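PDB 4Z6M: homoprotocatechuate 2,3-dioxygenase from Brevibacterium fuscum, which uses an iron(II) centre to activate dioxygen and cleave the aromatic ring of homoprotocatechuate, here as a variant with one active-site histidine replaced. Local coordinates for residues D154-T160 and Q200-G206; P210-H214 and W304-S309; G174-D180 and A191-R195. The protein carries 1 engineered substitution. All coordinates share one frame; numbering follows the deposited sequence.

Interaction 1 of 3, residues D154-T160 and Q200-G206; sequences DHFNQVT and QDTALTG. Engineered in segment 200-206: Q200 (natural residue His). With FE2 (Fe (II) ion), chain E.
H155 and Q200 meet flat to flat beside the iron of a facial triad of two histidines and one carboxylate, in a glyoxalase-clan sheet: H155 is on strand 152-160, Q200 in the loop just before strand 202-206, its parallel neighbour. The amide of Q200, an engineered residue in place of histidine, stacks on one face of the H155 imidazole with the two planes only 9° apart. OE1 of Q200 lies 3.1 Å from CD2 of H155. The same oxygen accepts a 2.6 Å hydrogen bond from an iron-bound water that also takes one from ND2 of N157, and NE2 of Q200 reaches a second iron-bound water and Y269. H155 binds iron through NE2 at 2.2 Å; H214 and E267 complete the triad. The bond to CB of H155 points toward the 200-206 segment, and chi1 64° lays the ring flat against the amide.

In the second shell, ND1 of H155 donates to OD2 of D154 at 2.7 Å, nearly in the ring plane and onto the anti lone pair, which fixes the ring's rotation. Farther along, a ladder of backbone bonds runs from F156 to T160, including Q158 N to A203 O at 2.8 Å. On the opposite face from N157, OG1 of T202 donates to OE1 of Q158, an oxygen shared with Y126. T205 OG1 gives its proton to N157 OD1 at 2.7 Å, in the carbonyl plane and on a lone pair.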
loop_
_atom_site.group_PDB
_atom_site.type_symbol
_atom_site.label_atom_id
_atom_site.label_comp_id
_atom_site.label_asym_id
_atom_site.label_seq_id
_atom_site.Cartn_x
_atom_site.Cartn_y
_atom_site.Cartn_z
ATOM N N ASP A 154 13.968 -10.509 -11.454
ATOM C CA ASP A 154 13.736 -9.532 -12.521
ATOM C C ASP A 154 14.866 -9.334 -13.527
ATOM O O ASP A 154 14.595 -9.322 -14.743
ATOM C CB ASP A 154 13.332 -8.180 -11.978
ATOM C CG ASP A 154 12.798 -7.281 -13.091
ATOM O OD1 ASP A 154 11.645 -7.491 -13.537
ATOM O OD2 ASP A 154 13.562 -6.424 -13.573
ATOM N N HIS A 155 16.109 -9.171 -13.074
ATOM C CA HIS A 155 17.179 -8.899 -14.008
ATOM C C HIS A 155 18.554 -9.057 -13.381
ATOM O O HIS A 155 18.703 -9.169 -12.161
ATOM C CB HIS A 155 17.055 -7.465 -14.591
ATOM C CG HIS A 155 17.199 -6.342 -13.596
ATOM N ND1 HIS A 155 16.120 -5.761 -12.968
ATOM C CD2 HIS A 155 18.282 -5.629 -13.200
ATOM C CE1 HIS A 155 16.541 -4.756 -12.216
ATOM N NE2 HIS A 155 17.852 -4.654 -12.343
ATOM N N PHE A 156 19.561 -9.037 -14.250
ATOM C CA PHE A 156 20.951 -8.883 -13.886
ATOM C C PHE A 156 21.441 -7.517 -14.317
ATOM O O PHE A 156 20.855 -6.878 -15.193
ATOM C CB PHE A 156 21.819 -9.932 -14.608
ATOM C CG PHE A 156 21.292 -11.350 -14.518
ATOM C CD1 PHE A 156 21.027 -11.952 -13.285
ATOM C CD2 PHE A 156 21.075 -12.086 -15.675
ATOM C CE1 PHE A 156 20.592 -13.261 -13.227
ATOM C CE2 PHE A 156 20.633 -13.392 -15.613
ATOM C CZ PHE A 156 20.387 -13.962 -14.395
ATOM N N ASN A 157 22.565 -7.091 -13.748
ATOM C CA ASN A 157 23.233 -5.879 -14.211
ATOM C C ASN A 157 24.744 -6.127 -14.176
ATOM O O ASN A 157 25.267 -6.560 -13.155
ATOM C CB ASN A 157 22.828 -4.681 -13.347
ATOM C CG ASN A 157 23.363 -3.365 -13.878
ATOM O OD1 ASN A 157 24.567 -3.188 -14.035
ATOM N ND2 ASN A 157 22.451 -2.425 -14.161
ATOM N N GLN A 158 25.392 -5.900 -15.319
ATOM C CA GLN A 158 26.809 -6.214 -15.573
ATOM C C GLN A 158 27.629 -4.940 -15.685
ATOM O O GLN A 158 27.217 -4.000 -16.364
ATOM C CB GLN A 158 26.892 -6.949 -16.894
ATOM C CG GLN A 158 26.063 -8.216 -16.958
ATOM C CD GLN A 158 26.009 -8.824 -18.330
ATOM O OE1 GLN A 158 24.963 -9.211 -18.825
ATOM N NE2 GLN A 158 27.159 -8.905 -18.966
ATOM N N VAL A 159 28.800 -4.913 -15.067
ATOM C CA VAL A 159 29.740 -3.822 -15.273
ATOM C C VAL A 159 30.725 -4.210 -16.379
ATOM O O VAL A 159 31.371 -5.260 -16.315
ATOM C CB VAL A 159 30.529 -3.479 -13.991
ATOM C CG1 VAL A 159 31.348 -2.219 -14.211
ATOM C CG2 VAL A 159 29.648 -3.332 -12.761
ATOM N N THR A 160 30.847 -3.336 -17.375
ATOM C CA THR A 160 31.667 -3.603 -18.548
ATOM C C THR A 160 32.271 -2.262 -19.012
ATOM O O THR A 160 31.630 -1.223 -18.898
ATOM C CB THR A 160 30.843 -4.319 -19.663
ATOM O OG1 THR A 160 31.719 -4.914 -20.622
ATOM C CG2 THR A 160 29.893 -3.386 -20.376
ATOM N N GLN A 200 14.059 -4.630 -18.450
ATOM C CA GLN A 200 15.350 -5.250 -18.526
ATOM C C GLN A 200 15.309 -6.732 -18.132
ATOM O O GLN A 200 14.575 -7.147 -17.240
ATOM C CB GLN A 200 16.343 -4.485 -17.650
ATOM C CG GLN A 200 15.811 -4.295 -16.241
ATOM C CD GLN A 200 16.669 -3.401 -15.408
ATOM O OE1 GLN A 200 17.901 -3.485 -15.456
ATOM N NE2 GLN A 200 16.039 -2.529 -14.622
ATOM N N ASP A 201 16.153 -7.500 -18.825
ATOM C CA ASP A 201 16.631 -8.799 -18.356
ATOM C C ASP A 201 18.097 -8.775 -17.990
ATOM O O ASP A 201 18.522 -9.467 -17.057
ATOM C CB ASP A 201 16.382 -9.898 -19.391
ATOM C CG ASP A 201 14.932 -10.327 -19.415
ATOM O OD1 ASP A 201 14.514 -11.022 -18.422
ATOM O OD2 ASP A 201 14.217 -9.969 -20.396
ATOM N N THR A 202 18.868 -7.968 -18.727
ATOM C CA THR A 202 20.189 -7.613 -18.276
ATOM C C THR A 202 20.422 -6.159 -18.630
ATOM O O THR A 202 19.599 -5.521 -19.288
ATOM C CB THR A 202 21.295 -8.572 -18.776
ATOM O OG1 THR A 202 22.446 -8.388 -17.941
ATOM C CG2 THR A 202 21.617 -8.356 -20.247
ATOM N N ALA A 203 21.492 -5.623 -18.090
ATOM C CA ALA A 203 21.780 -4.205 -18.229
ATOM C C ALA A 203 23.286 -4.065 -18.131
ATOM O O ALA A 203 23.957 -4.903 -17.534
ATOM C CB ALA A 203 21.071 -3.392 -17.153
ATOM N N LEU A 204 23.794 -2.986 -18.710
ATOM C CA LEU A 204 25.228 -2.708 -18.728
ATOM C C LEU A 204 25.462 -1.377 -18.021
ATOM O O LEU A 204 24.827 -0.356 -18.332
ATOM C CB LEU A 204 25.752 -2.623 -20.151
ATOM C CG LEU A 204 25.566 -3.842 -21.050
ATOM C CD1 LEU A 204 26.120 -3.546 -22.436
ATOM C CD2 LEU A 204 26.190 -5.087 -20.427
ATOM N N THR A 205 26.365 -1.414 -17.063
ATOM C CA THR A 205 26.855 -0.260 -16.325
ATOM C C THR A 205 28.317 -0.067 -16.700
ATOM O O THR A 205 29.128 -0.988 -16.571
ATOM C CB THR A 205 26.741 -0.471 -14.803
ATOM O OG1 THR A 205 25.349 -0.675 -14.462
ATOM C CG2 THR A 205 27.269 0.724 -14.053
ATOM N N GLY A 206 28.651 1.123 -17.189
ATOM C CA GLY A 206 30.031 1.379 -17.550
ATOM C C GLY A 206 30.953 1.345 -16.352
ATOM O O GLY A 206 30.686 1.974 -15.314
HETATM FE FE FE2 E . 18.933 -2.842 -11.665
HETATM O O HOH W 1 12.608 -5.246 -15.834
HETATM O O HOH W 2 19.594 -2.591 -13.705
HETATM O O HOH W 3 22.431 -0.200 -16.675
HETATM O O HOH W 4 17.170 -1.627 -11.935
HETATM O O HOH W 5 19.897 -0.894 -11.264
#

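Interaction 2 of 3, residues P210-H214 and W304-S309; sequences PRLHH and WYTEAS. With FE2 (Fe (II) ion), chain E.
H213 meets W304 with two adjoining edge atoms, NE2 at the backbone O and CE1 at the indole face, and this is where the contact is tightest. NE2 of H213 donates to W304 O at 2.7 Å, the oxygen lying close to the ring plane, while the CE1 edge is directed at the indole face in an edge-to-face pair with planes at 51°. CE1 of H213 comes within 3.2 Å of CE2 of W304. With NE2 carrying its proton, ND1 of H213 is left to accept the N-H of H214 ND1 at 2.8 Å; H213 thus orients the ring whose NE2 binds iron at 2.2 Å.

The other end is looser and wetter. R211, bent at chi3 (-69°), folds its guanidinium over the methyl of A308 and sends NH1 in its own plane to T306 O at 2.9 Å, above the plane of that carbonyl. Waters bridge NH1 to A308 O and, through a weak bond, NH2 to Y305 O, beside the exposed T306 and E307; NE turns back to N208 O.

Farther along the 304-309 chain, L212 and S309 form a single antiparallel bridge. The chain leaving helix 302-306 is thereby bound to strand 211-218, whose other neighbours are strands 152-160 and 265-270.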
loop_
_atom_site.group_PDB
_atom_site.type_symbol
_atom_site.label_atom_id
_atom_site.label_comp_id
_atom_site.label_asym_id
_atom_site.label_seq_id
_atom_site.Cartn_x
_atom_site.Cartn_y
_atom_site.Cartn_z
ATOM N N PRO A 210 35.088 -7.622 -16.705
ATOM C CA PRO A 210 33.747 -7.987 -16.255
ATOM C C PRO A 210 33.596 -8.048 -14.727
ATOM O O PRO A 210 34.400 -8.686 -14.036
ATOM C CB PRO A 210 33.554 -9.364 -16.871
ATOM C CG PRO A 210 34.951 -9.964 -16.927
ATOM C CD PRO A 210 35.784 -8.767 -17.339
ATOM N N ARG A 211 32.539 -7.426 -14.208
ATOM C CA ARG A 211 32.107 -7.624 -12.845
ATOM C C ARG A 211 30.585 -7.659 -12.859
ATOM O O ARG A 211 29.955 -7.085 -13.753
ATOM C CB ARG A 211 32.607 -6.525 -11.919
ATOM C CG ARG A 211 34.103 -6.575 -11.623
ATOM C CD ARG A 211 34.513 -5.487 -10.651
ATOM N NE ARG A 211 34.377 -4.218 -11.330
ATOM C CZ ARG A 211 34.207 -3.041 -10.754
ATOM N NH1 ARG A 211 34.191 -2.919 -9.435
ATOM N NH2 ARG A 211 34.057 -1.974 -11.529
ATOM N N LEU A 212 30.002 -8.322 -11.864
ATOM C CA LEU A 212 28.561 -8.353 -11.719
ATOM C C LEU A 212 28.147 -7.221 -10.814
ATOM O O LEU A 212 28.545 -7.155 -9.647
ATOM C CB LEU A 212 28.078 -9.698 -11.145
ATOM C CG LEU A 212 26.583 -9.773 -10.788
ATOM C CD1 LEU A 212 25.793 -9.829 -12.066
ATOM C CD2 LEU A 212 26.300 -10.950 -9.864
ATOM N N HIS A 213 27.311 -6.320 -11.332
ATOM C CA HIS A 213 26.855 -5.218 -10.510
ATOM C C HIS A 213 25.788 -5.658 -9.502
ATOM O O HIS A 213 25.937 -5.426 -8.302
ATOM C CB HIS A 213 26.342 -4.045 -11.342
ATOM C CG HIS A 213 26.258 -2.788 -10.553
ATOM N ND1 HIS A 213 25.247 -2.537 -9.653
ATOM C CD2 HIS A 213 27.110 -1.731 -10.463
ATOM C CE1 HIS A 213 25.472 -1.393 -9.049
ATOM N NE2 HIS A 213 26.589 -0.876 -9.533
ATOM N N HIS A 214 24.727 -6.305 -9.984
ATOM C CA HIS A 214 23.691 -6.829 -9.078
ATOM C C HIS A 214 22.821 -7.857 -9.723
ATOM O O HIS A 214 22.830 -8.020 -10.950
ATOM C CB HIS A 214 22.828 -5.704 -8.495
ATOM C CG HIS A 214 22.149 -4.822 -9.502
ATOM N ND1 HIS A 214 22.706 -3.646 -9.957
ATOM C CD2 HIS A 214 20.924 -4.889 -10.063
ATOM C CE1 HIS A 214 21.847 -3.038 -10.769
ATOM N NE2 HIS A 214 20.774 -3.793 -10.871
ATOM N N TRP A 304 28.162 2.538 -5.196
ATOM C CA TRP A 304 27.349 2.044 -6.294
ATOM C C TRP A 304 28.119 2.090 -7.608
ATOM O O TRP A 304 27.964 1.217 -8.458
ATOM C CB TRP A 304 26.018 2.839 -6.377
ATOM C CG TRP A 304 24.917 2.085 -7.053
ATOM C CD1 TRP A 304 24.035 1.235 -6.463
ATOM C CD2 TRP A 304 24.626 2.044 -8.454
ATOM N NE1 TRP A 304 23.196 0.690 -7.396
ATOM C CE2 TRP A 304 23.533 1.164 -8.628
ATOM C CE3 TRP A 304 25.182 2.659 -9.585
ATOM C CZ2 TRP A 304 23.007 0.875 -9.872
ATOM C CZ3 TRP A 304 24.669 2.366 -10.813
ATOM C CH2 TRP A 304 23.588 1.491 -10.956
ATOM N N TYR A 305 28.952 3.112 -7.772
ATOM C CA TYR A 305 29.741 3.230 -8.977
ATOM C C TYR A 305 31.054 2.470 -8.955
ATOM O O TYR A 305 31.608 2.228 -10.018
ATOM C CB TYR A 305 30.059 4.697 -9.254
ATOM C CG TYR A 305 28.851 5.521 -9.635
ATOM C CD1 TYR A 305 28.074 5.190 -10.733
ATOM C CD2 TYR A 305 28.491 6.648 -8.893
ATOM C CE1 TYR A 305 26.968 5.943 -11.086
ATOM C CE2 TYR A 305 27.391 7.427 -9.247
ATOM C CZ TYR A 305 26.629 7.062 -10.360
ATOM O OH TYR A 305 25.538 7.825 -10.744
ATOM N N THR A 306 31.606 2.178 -7.780
ATOM C CA THR A 306 32.948 1.621 -7.684
ATOM C C THR A 306 32.995 0.127 -7.370
ATOM O O THR A 306 33.962 -0.549 -7.752
ATOM C CB THR A 306 33.796 2.390 -6.654
ATOM O OG1 THR A 306 33.286 2.210 -5.331
ATOM C CG2 THR A 306 33.840 3.867 -6.982
ATOM N N GLU A 307 31.994 -0.381 -6.655
ATOM C CA GLU A 307 32.038 -1.759 -6.146
ATOM C C GLU A 307 31.142 -2.669 -6.955
ATOM O O GLU A 307 30.031 -2.274 -7.325
ATOM C CB GLU A 307 31.625 -1.819 -4.687
ATOM C CG GLU A 307 32.349 -0.830 -3.817
ATOM C CD GLU A 307 33.856 -0.993 -3.911
ATOM O OE1 GLU A 307 34.325 -2.087 -3.546
ATOM O OE2 GLU A 307 34.563 -0.054 -4.344
ATOM N N ALA A 308 31.630 -3.870 -7.225
ATOM C CA ALA A 308 30.866 -4.896 -7.943
ATOM C C ALA A 308 31.579 -6.231 -7.762
ATOM O O ALA A 308 32.749 -6.268 -7.389
ATOM C CB ALA A 308 30.713 -4.549 -9.429
ATOM N N SER A 309 30.889 -7.324 -8.055
ATOM C CA SER A 309 31.419 -8.657 -7.791
ATOM C C SER A 309 32.323 -9.179 -8.907
ATOM O O SER A 309 32.053 -8.992 -10.080
ATOM C CB SER A 309 30.280 -9.651 -7.593
ATOM O OG SER A 309 29.440 -9.277 -6.504
HETATM FE FE FE2 E . 18.933 -2.842 -11.665
HETATM O O HOH W 6 35.420 -4.364 -7.392
HETATM O O HOH W 7 32.362 -0.247 -10.786
HETATM O O HOH W 8 27.642 -7.233 -6.656
HETATM O O HOH W 4 17.170 -1.627 -11.935
HETATM O O HOH W 2 19.594 -2.591 -13.705
HETATM O O HOH W 5 19.897 -0.894 -11.264
#

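Interaction 3 of 3, residues G174-D180 and A191-R195; sequences GFRVTED and AWMHR
Strands 176-182 and 188-194 form an antiparallel beta hairpin, with R176 and H194 as a hydrogen-bonded pair (R176 N to H194 O, 3.0 Å), V177 and M193 as a non-hydrogen-bonded one, and short-segment axes at 139°. T178 N binds W192 O, and D180 and A191 form a further non-hydrogen-bonded pair.

Where V177 and M193 project, the packing is apolar: CG of M193 rests 3.8 Å from CB of F175, and its CE reaches CG2 of V177. L170 of helix 163-172 closes over F175 and M193. H194 and R176 share the other face. CD of R176 lies over the imidazole face, 4.1 Å from its centroid, and CG2 of T178 approaches CD2 of H194 at 3.5 Å. The W192 indole presents an edge to E179 O, its CE3 3.3 Å away, while the E179 carboxylate leads off to Y273 and W285.

At the open end, G174 completes a Schellman motif after helix 163-172. R195, bent at chi2 and chi3, passes CG over the F175 ring and curls back to the glycine. Its guanidinium stacks on that of R176, planes 17° apart; a salt bridge from R195 NH2 to D14 probably offsets part of the like charge, and NE donates to I15 O. R195 NH1 donates to G174 O at 2.9 Å, the oxygen lying near the guanidinium plane.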
loop_
_atom_site.group_PDB
_atom_site.type_symbol
_atom_site.label_atom_id
_atom_site.label_comp_id
_atom_site.label_asym_id
_atom_site.label_seq_id
_atom_site.Cartn_x
_atom_site.Cartn_y
_atom_site.Cartn_z
ATOM N N GLY A 174 19.577 -10.579 -29.522
ATOM C CA GLY A 174 18.126 -10.436 -29.519
ATOM C C GLY A 174 17.584 -9.549 -28.410
ATOM O O GLY A 174 16.376 -9.296 -28.353
ATOM N N PHE A 175 18.442 -9.051 -27.524
ATOM C CA PHE A 175 17.962 -8.113 -26.485
ATOM C C PHE A 175 17.629 -6.776 -27.138
ATOM O O PHE A 175 18.307 -6.363 -28.078
ATOM C CB PHE A 175 19.005 -7.903 -25.394
ATOM C CG PHE A 175 19.236 -9.116 -24.523
ATOM C CD1 PHE A 175 20.075 -10.129 -24.924
ATOM C CD2 PHE A 175 18.665 -9.202 -23.254
ATOM C CE1 PHE A 175 20.287 -11.238 -24.111
ATOM C CE2 PHE A 175 18.904 -10.296 -22.440
ATOM C CZ PHE A 175 19.717 -11.315 -22.873
ATOM N N ARG A 176 16.577 -6.124 -26.658
ATOM C CA ARG A 176 16.141 -4.842 -27.199
ATOM C C ARG A 176 16.381 -3.758 -26.151
ATOM O O ARG A 176 15.944 -3.880 -24.998
ATOM C CB ARG A 176 14.643 -4.921 -27.550
ATOM C CG ARG A 176 14.258 -6.100 -28.470
ATOM C CD ARG A 176 13.404 -7.180 -27.765
ATOM N NE ARG A 176 12.787 -8.152 -28.689
ATOM C CZ ARG A 176 12.057 -9.220 -28.325
ATOM N NH1 ARG A 176 11.830 -9.511 -27.039
ATOM N NH2 ARG A 176 11.546 -10.020 -29.263
ATOM N N VAL A 177 17.077 -2.696 -26.557
ATOM C CA VAL A 177 17.370 -1.608 -25.635
ATOM C C VAL A 177 16.104 -0.836 -25.343
ATOM O O VAL A 177 15.312 -0.547 -26.239
ATOM C CB VAL A 177 18.476 -0.686 -26.180
ATOM C CG1 VAL A 177 18.666 0.544 -25.304
ATOM C CG2 VAL A 177 19.769 -1.488 -26.272
ATOM N N THR A 178 15.922 -0.531 -24.074
ATOM C CA THR A 178 14.784 0.247 -23.606
ATOM C C THR A 178 15.210 1.622 -23.209
ATOM O O THR A 178 14.611 2.579 -23.655
ATOM C CB THR A 178 14.103 -0.493 -22.443
ATOM O OG1 THR A 178 15.085 -0.812 -21.451
ATOM C CG2 THR A 178 13.472 -1.738 -22.956
ATOM N N GLU A 179 16.205 1.739 -22.342
ATOM C CA GLU A 179 16.699 3.033 -21.894
ATOM C C GLU A 179 18.220 3.056 -21.867
ATOM O O GLU A 179 18.864 2.011 -21.809
ATOM C CB GLU A 179 16.158 3.356 -20.503
ATOM C CG GLU A 179 14.628 3.266 -20.430
ATOM C CD GLU A 179 14.012 4.105 -19.329
ATOM O OE1 GLU A 179 14.559 5.164 -19.044
ATOM O OE2 GLU A 179 12.950 3.716 -18.761
ATOM N N ASP A 180 18.792 4.252 -21.904
ATOM C CA ASP A 180 20.238 4.417 -21.779
ATOM C C ASP A 180 20.578 5.779 -21.217
ATOM O O ASP A 180 19.696 6.648 -21.085
ATOM C CB ASP A 180 20.957 4.094 -23.089
ATOM C CG ASP A 180 20.712 5.068 -24.200
ATOM O OD1 ASP A 180 19.809 5.893 -24.154
ATOM O OD2 ASP A 180 21.421 4.946 -25.205
ATOM N N ALA A 191 23.230 1.136 -20.324
ATOM C CA ALA A 191 22.134 0.746 -21.190
ATOM C C ALA A 191 21.366 -0.402 -20.549
ATOM O O ALA A 191 21.940 -1.211 -19.821
ATOM C CB ALA A 191 22.643 0.316 -22.552
ATOM N N TRP A 192 20.061 -0.444 -20.832
ATOM C CA TRP A 192 19.130 -1.436 -20.296
ATOM C C TRP A 192 18.497 -2.174 -21.457
ATOM O O TRP A 192 18.183 -1.564 -22.443
ATOM C CB TRP A 192 18.045 -0.714 -19.490
ATOM C CG TRP A 192 18.477 -0.193 -18.152
ATOM C CD1 TRP A 192 18.138 -0.724 -16.955
ATOM C CD2 TRP A 192 19.269 0.974 -17.859
ATOM N NE1 TRP A 192 18.671 0.015 -15.936
ATOM C CE2 TRP A 192 19.382 1.053 -16.467
ATOM C CE3 TRP A 192 19.879 1.958 -18.634
ATOM C CZ2 TRP A 192 20.095 2.060 -15.826
ATOM C CZ3 TRP A 192 20.558 2.972 -17.997
ATOM C CH2 TRP A 192 20.679 3.004 -16.599
ATOM N N MET A 193 18.317 -3.486 -21.345
ATOM C CA MET A 193 17.819 -4.234 -22.495
ATOM C C MET A 193 17.071 -5.489 -22.075
ATOM O O MET A 193 17.379 -6.096 -21.061
ATOM C CB MET A 193 18.936 -4.591 -23.462
ATOM C CG MET A 193 20.077 -5.326 -22.820
ATOM S SD MET A 193 21.361 -4.273 -22.068
ATOM C CE MET A 193 22.124 -3.621 -23.575
ATOM N N HIS A 194 16.103 -5.883 -22.878
ATOM C CA HIS A 194 15.140 -6.895 -22.452
ATOM C C HIS A 194 14.847 -7.951 -23.498
ATOM O O HIS A 194 15.021 -7.751 -24.697
ATOM C CB HIS A 194 13.816 -6.242 -22.042
ATOM C CG HIS A 194 12.890 -5.977 -23.195
ATOM N ND1 HIS A 194 11.873 -6.838 -23.515
ATOM C CD2 HIS A 194 12.842 -4.985 -24.120
ATOM C CE1 HIS A 194 11.251 -6.411 -24.592
ATOM N NE2 HIS A 194 11.796 -5.272 -24.957
ATOM N N ARG A 195 14.343 -9.072 -22.998
ATOM C CA ARG A 195 13.674 -10.097 -23.781
ATOM C C ARG A 195 12.226 -10.267 -23.351
ATOM O O ARG A 195 11.346 -10.316 -24.216
ATOM C CB ARG A 195 14.410 -11.437 -23.687
ATOM C CG ARG A 195 15.740 -11.437 -24.432
ATOM C CD ARG A 195 15.599 -11.352 -25.943
ATOM N NE ARG A 195 14.897 -12.494 -26.496
ATOM C CZ ARG A 195 14.509 -12.614 -27.752
ATOM N NH1 ARG A 195 14.742 -11.648 -28.630
ATOM N NH2 ARG A 195 13.875 -13.706 -28.131
#

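All three contacts reach one sheet, and their chemistry changes across it. Interaction 1 occupies its buried middle, where a parallel strand pair presents a metal ligand. Interaction 2 adjoins it through backbone bonds between strands 152-160 and 211-218 and supplies another ligand of the same iron, yet it ties strand to post-helical chain and ends among waters at the surface. Interaction 3, nested within the loop that interaction 1 closes, is a largely buried hairpin nearer the sheet's edge, held by backbone hydrogen bonds and apolar packing, with two arginines stacked at its open end; it joins interaction 1 through A191 O to L204 N and R195 N to D201 OD2. Interactions 2 and 3 do not touch.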